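Long-range contact in uncharacterized ParM protein (Staphylococcus aureus, PDB 3JS6), which probably polymerises into dynamic actin-like filaments that segregate copies of the pSK41 plasmid to daughter cells: residues F221-V229 with F262-L273. Numbering follows the deposited sequence.
Sequences FYKRIASHV and FKDEFYKEQDSL
Phe-221 pushes the edge of its ring against one face of the Phe-266 ring, an offset edge-to-face pair with centroids 5.4 Å apart and planes at 82°. The pair lies between helices 218-228 and 263-284 in the C-terminal, MreB-like half of this actin-like fold, where the short helical segments run roughly antiparallel, at 136°, with axes 9.4 Å apart. Phe-221 is a knob in a hole formed by Phe-266, Glu-269, Gln-270 and Leu-273. With chi1 at -174°, its CG stands anti to the backbone N, and the flat ring reaches across to the neighbouring backbone, CE1 lying 3.3 Å from Gln-270 N. A large aromatic suits this place between the helices because its rim meets several partners at once: CD1 touches Leu-273 CD1 at 3.6 Å, while CZ packs on the CB of Gln-270, whose amide oxygen turns away to bond Ser-307. His-304 adds a second edge-to-face partner, and Ile-303 of the same helix, 301-311, touches both phenylalanines. One turn on from Phe-221, the branched Ile-225 packs alongside, its CD1 over one face of the Phe-221 ring and 3.9 Å from Phe-266 CD1. Glu-269 is the reciprocal knob, among Phe-221, Arg-224, Ile-225 and His-228. Its methylene groups serve as apolar filling, CB lying 3.6 Å from Ile-225 CG1, and a bend at chi2 brings the carboxylate against the CG and CD methylenes of Arg-224 on helix 218-228. Glu-269 OE2 faces the His-228 imidazole rather than meeting ND1 in a hydrogen bond, though its exact placement is doubtful. At the C-terminal end of segment 221-229, Val-229 lies beside the aliphatic part of Glu-265, and its CG2 rests on Phe-262 CB at 3.8 Å.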
loop_
_atom_site.group_PDB
_atom_site.type_symbol
_atom_site.label_atom_id
_atom_site.label_comp_id
_atom_site.label_asym_id
_atom_site.label_seq_id
_atom_site.Cartn_x
_atom_site.Cartn_y
_atom_site.Cartn_z
ATOM N N PHE A 221 -7.048 17.585 -8.326
ATOM C CA PHE A 221 -6.298 18.768 -7.913
ATOM C C PHE A 221 -5.512 19.346 -9.093
ATOM O O PHE A 221 -5.733 20.487 -9.506
ATOM C CB PHE A 221 -5.322 18.399 -6.785
ATOM C CG PHE A 221 -4.594 19.581 -6.186
ATOM C CD1 PHE A 221 -5.300 20.610 -5.564
ATOM C CD2 PHE A 221 -3.203 19.640 -6.210
ATOM C CE1 PHE A 221 -4.632 21.677 -4.970
ATOM C CE2 PHE A 221 -2.518 20.706 -5.618
ATOM C CZ PHE A 221 -3.235 21.727 -4.996
ATOM N N TYR A 222 -4.598 18.536 -9.617
ATOM C CA TYR A 222 -3.741 18.919 -10.722
ATOM C C TYR A 222 -4.535 19.291 -11.968
ATOM O O TYR A 222 -4.097 20.124 -12.766
ATOM C CB TYR A 222 -2.755 17.785 -11.051
ATOM C CG TYR A 222 -1.678 17.556 -10.006
ATOM C CD1 TYR A 222 -1.781 16.522 -9.083
ATOM C CD2 TYR A 222 -0.542 18.370 -9.954
ATOM C CE1 TYR A 222 -0.777 16.296 -8.129
ATOM C CE2 TYR A 222 0.466 18.155 -9.006
ATOM C CZ TYR A 222 0.341 17.114 -8.098
ATOM O OH TYR A 222 1.330 16.882 -7.167
ATOM N N LYS A 223 -5.698 18.671 -12.137
ATOM C CA LYS A 223 -6.546 18.961 -13.288
ATOM C C LYS A 223 -7.184 20.327 -13.131
ATOM O O LYS A 223 -7.216 21.125 -14.069
ATOM C CB LYS A 223 -7.637 17.894 -13.429
ATOM C CG LYS A 223 -7.357 16.864 -14.516
ATOM C CD LYS A 223 -8.032 17.233 -15.842
ATOM C CE LYS A 223 -7.599 18.604 -16.387
ATOM N NZ LYS A 223 -6.156 18.687 -16.760
ATOM N N ARG A 224 -7.693 20.595 -11.934
ATOM C CA ARG A 224 -8.335 21.866 -11.651
ATOM C C ARG A 224 -7.303 22.993 -11.776
ATOM O O ARG A 224 -7.646 24.127 -12.101
ATOM C CB ARG A 224 -8.940 21.837 -10.246
ATOM C CG ARG A 224 -9.917 22.964 -9.951
ATOM C CD ARG A 224 -10.290 22.989 -8.471
ATOM N NE ARG A 224 -11.021 21.793 -8.066
ATOM C CZ ARG A 224 -12.338 21.640 -8.184
ATOM N NH1 ARG A 224 -13.078 22.618 -8.696
ATOM N NH2 ARG A 224 -12.913 20.508 -7.792
ATOM N N ILE A 225 -6.033 22.679 -11.528
ATOM C CA ILE A 225 -4.977 23.684 -11.635
ATOM C C ILE A 225 -4.613 23.900 -13.105
ATOM O O ILE A 225 -4.584 25.039 -13.581
ATOM C CB ILE A 225 -3.710 23.270 -10.835
ATOM C CG1 ILE A 225 -3.947 23.502 -9.338
ATOM C CG2 ILE A 225 -2.496 24.068 -11.303
ATOM C CD1 ILE A 225 -2.822 23.014 -8.463
ATOM N N ALA A 226 -4.347 22.804 -13.813
ATOM C CA ALA A 226 -3.989 22.854 -15.230
ATOM C C ALA A 226 -5.039 23.593 -16.055
ATOM O O ALA A 226 -4.737 24.139 -17.119
ATOM C CB ALA A 226 -3.807 21.442 -15.772
ATOM N N SER A 227 -6.272 23.608 -15.560
ATOM C CA SER A 227 -7.360 24.283 -16.252
ATOM C C SER A 227 -7.281 25.804 -16.108
ATOM O O SER A 227 -7.265 26.526 -17.107
ATOM C CB SER A 227 -8.713 23.776 -15.734
ATOM O OG SER A 227 -8.901 24.098 -14.365
ATOM N N HIS A 228 -7.234 26.291 -14.872
ATOM C CA HIS A 228 -7.158 27.727 -14.629
ATOM C C HIS A 228 -5.974 28.344 -15.375
ATOM O O HIS A 228 -6.070 29.457 -15.896
ATOM C CB HIS A 228 -7.046 28.001 -13.127
ATOM C CG HIS A 228 -8.286 27.658 -12.362
ATOM N ND1 HIS A 228 -8.964 26.470 -12.538
ATOM C CD2 HIS A 228 -8.965 28.339 -11.407
ATOM C CE1 HIS A 228 -10.006 26.435 -11.726
ATOM N NE2 HIS A 228 -10.028 27.556 -11.028
ATOM N N VAL A 229 -4.869 27.604 -15.436
ATOM C CA VAL A 229 -3.668 28.060 -16.127
ATOM C C VAL A 229 -3.864 27.995 -17.647
ATOM O O VAL A 229 -3.035 28.496 -18.407
ATOM C CB VAL A 229 -2.432 27.206 -15.730
ATOM C CG1 VAL A 229 -1.203 27.684 -16.475
ATOM C CG2 VAL A 229 -2.197 27.295 -14.230
ATOM N N PHE A 262 2.968 28.817 -11.944
ATOM C CA PHE A 262 1.559 28.694 -11.580
ATOM C C PHE A 262 1.347 28.760 -10.073
ATOM O O PHE A 262 0.315 28.313 -9.560
ATOM C CB PHE A 262 0.984 27.377 -12.109
ATOM C CG PHE A 262 1.765 26.160 -11.693
ATOM C CD1 PHE A 262 2.875 25.749 -12.419
ATOM C CD2 PHE A 262 1.388 25.426 -10.574
ATOM C CE1 PHE A 262 3.601 24.618 -12.041
ATOM C CE2 PHE A 262 2.105 24.298 -10.187
ATOM C CZ PHE A 262 3.214 23.892 -10.921
ATOM N N LYS A 263 2.321 29.333 -9.371
ATOM C CA LYS A 263 2.265 29.456 -7.921
ATOM C C LYS A 263 0.931 29.965 -7.376
ATOM O O LYS A 263 0.427 29.455 -6.370
ATOM C CB LYS A 263 3.391 30.373 -7.434
ATOM C CG LYS A 263 3.455 30.512 -5.919
ATOM C CD LYS A 263 2.954 31.872 -5.442
ATOM C CE LYS A 263 3.890 32.998 -5.883
ATOM N NZ LYS A 263 3.524 34.308 -5.268
ATOM N N ASP A 264 0.369 30.966 -8.044
ATOM C CA ASP A 264 -0.891 31.585 -7.634
ATOM C C ASP A 264 -2.061 30.605 -7.697
ATOM O O ASP A 264 -2.888 30.527 -6.778
ATOM C CB ASP A 264 -1.185 32.784 -8.543
ATOM C CG ASP A 264 -2.129 33.779 -7.910
ATOM O OD1 ASP A 264 -3.086 33.350 -7.225
ATOM O OD2 ASP A 264 -1.918 34.995 -8.110
ATOM N N GLU A 265 -2.126 29.869 -8.799
ATOM C CA GLU A 265 -3.179 28.897 -9.010
ATOM C C GLU A 265 -3.098 27.839 -7.923
ATOM O O GLU A 265 -4.074 27.596 -7.204
ATOM C CB GLU A 265 -3.035 28.242 -10.388
ATOM C CG GLU A 265 -3.507 29.108 -11.566
ATOM C CD GLU A 265 -2.491 30.157 -11.997
ATOM O OE1 GLU A 265 -2.149 31.051 -11.189
ATOM O OE2 GLU A 265 -2.033 30.087 -13.158
ATOM N N PHE A 266 -1.923 27.228 -7.803
ATOM C CA PHE A 266 -1.692 26.195 -6.807
ATOM C C PHE A 266 -2.306 26.577 -5.470
ATOM O O PHE A 266 -3.246 25.933 -5.012
ATOM C CB PHE A 266 -0.196 25.952 -6.627
ATOM C CG PHE A 266 0.118 24.846 -5.671
ATOM C CD1 PHE A 266 0.270 23.542 -6.127
ATOM C CD2 PHE A 266 0.230 25.103 -4.306
ATOM C CE1 PHE A 266 0.528 22.511 -5.237
ATOM C CE2 PHE A 266 0.485 24.080 -3.408
ATOM C CZ PHE A 266 0.635 22.780 -3.875
ATOM N N TYR A 267 -1.790 27.635 -4.856
ATOM C CA TYR A 267 -2.283 28.075 -3.559
ATOM C C TYR A 267 -3.785 28.290 -3.517
ATOM O O TYR A 267 -4.404 28.147 -2.463
ATOM C CB TYR A 267 -1.579 29.358 -3.111
ATOM C CG TYR A 267 -0.102 29.195 -2.805
ATOM C CD1 TYR A 267 0.576 30.136 -2.027
ATOM C CD2 TYR A 267 0.622 28.120 -3.311
ATOM C CE1 TYR A 267 1.940 30.007 -1.764
ATOM C CE2 TYR A 267 1.983 27.980 -3.057
ATOM C CZ TYR A 267 2.635 28.925 -2.287
ATOM O OH TYR A 267 3.987 28.795 -2.063
ATOM N N LYS A 268 -4.375 28.628 -4.658
ATOM C CA LYS A 268 -5.817 28.861 -4.711
ATOM C C LYS A 268 -6.595 27.553 -4.683
ATOM O O LYS A 268 -7.548 27.400 -3.918
ATOM C CB LYS A 268 -6.173 29.672 -5.960
ATOM C CG LYS A 268 -6.481 31.159 -5.696
ATOM C CD LYS A 268 -5.654 31.772 -4.556
ATOM C CE LYS A 268 -6.320 31.550 -3.186
ATOM N NZ LYS A 268 -5.575 32.182 -2.052
ATOM N N GLU A 269 -6.186 26.610 -5.521
ATOM C CA GLU A 269 -6.844 25.318 -5.557
ATOM C C GLU A 269 -6.669 24.637 -4.196
ATOM O O GLU A 269 -7.633 24.167 -3.597
ATOM C CB GLU A 269 -6.227 24.454 -6.654
ATOM C CG GLU A 269 -7.219 23.934 -7.690
ATOM C CD GLU A 269 -7.825 25.038 -8.552
ATOM O OE1 GLU A 269 -8.618 25.852 -8.029
ATOM O OE2 GLU A 269 -7.503 25.095 -9.759
ATOM N N GLN A 270 -5.433 24.596 -3.703
ATOM C CA GLN A 270 -5.152 23.955 -2.423
ATOM C C GLN A 270 -5.858 24.665 -1.264
ATOM O O GLN A 270 -6.234 24.043 -0.276
ATOM C CB GLN A 270 -3.640 23.915 -2.162
ATOM C CG GLN A 270 -3.096 25.164 -1.479
ATOM C CD GLN A 270 -2.277 24.849 -0.232
ATOM O OE1 GLN A 270 -2.215 25.658 0.701
ATOM N NE2 GLN A 270 -1.642 23.680 -0.214
ATOM N N ASP A 271 -6.037 25.973 -1.379
ATOM C CA ASP A 271 -6.709 26.719 -0.324
ATOM C C ASP A 271 -8.126 26.209 -0.129
ATOM O O ASP A 271 -8.607 26.078 1.003
ATOM C CB ASP A 271 -6.757 28.200 -0.677
ATOM C CG ASP A 271 -5.856 29.028 0.201
ATOM O OD1 ASP A 271 -4.631 28.767 0.210
ATOM O OD2 ASP A 271 -6.379 29.937 0.883
ATOM N N SER A 272 -8.792 25.932 -1.247
ATOM C CA SER A 272 -10.164 25.441 -1.224
ATOM C C SER A 272 -10.238 23.970 -0.813
ATOM O O SER A 272 -11.168 23.555 -0.129
ATOM C CB SER A 272 -10.808 25.630 -2.598
ATOM O OG SER A 272 -9.944 25.189 -3.636
ATOM N N LEU A 273 -9.261 23.187 -1.249
ATOM C CA LEU A 273 -9.227 21.776 -0.903
ATOM C C LEU A 273 -9.117 21.660 0.619
ATOM O O LEU A 273 -9.896 20.948 1.257
ATOM C CB LEU A 273 -8.035 21.110 -1.589
ATOM C CG LEU A 273 -7.894 19.588 -1.559
ATOM C CD1 LEU A 273 -7.068 19.147 -2.752
ATOM C CD2 LEU A 273 -7.244 19.131 -0.265
#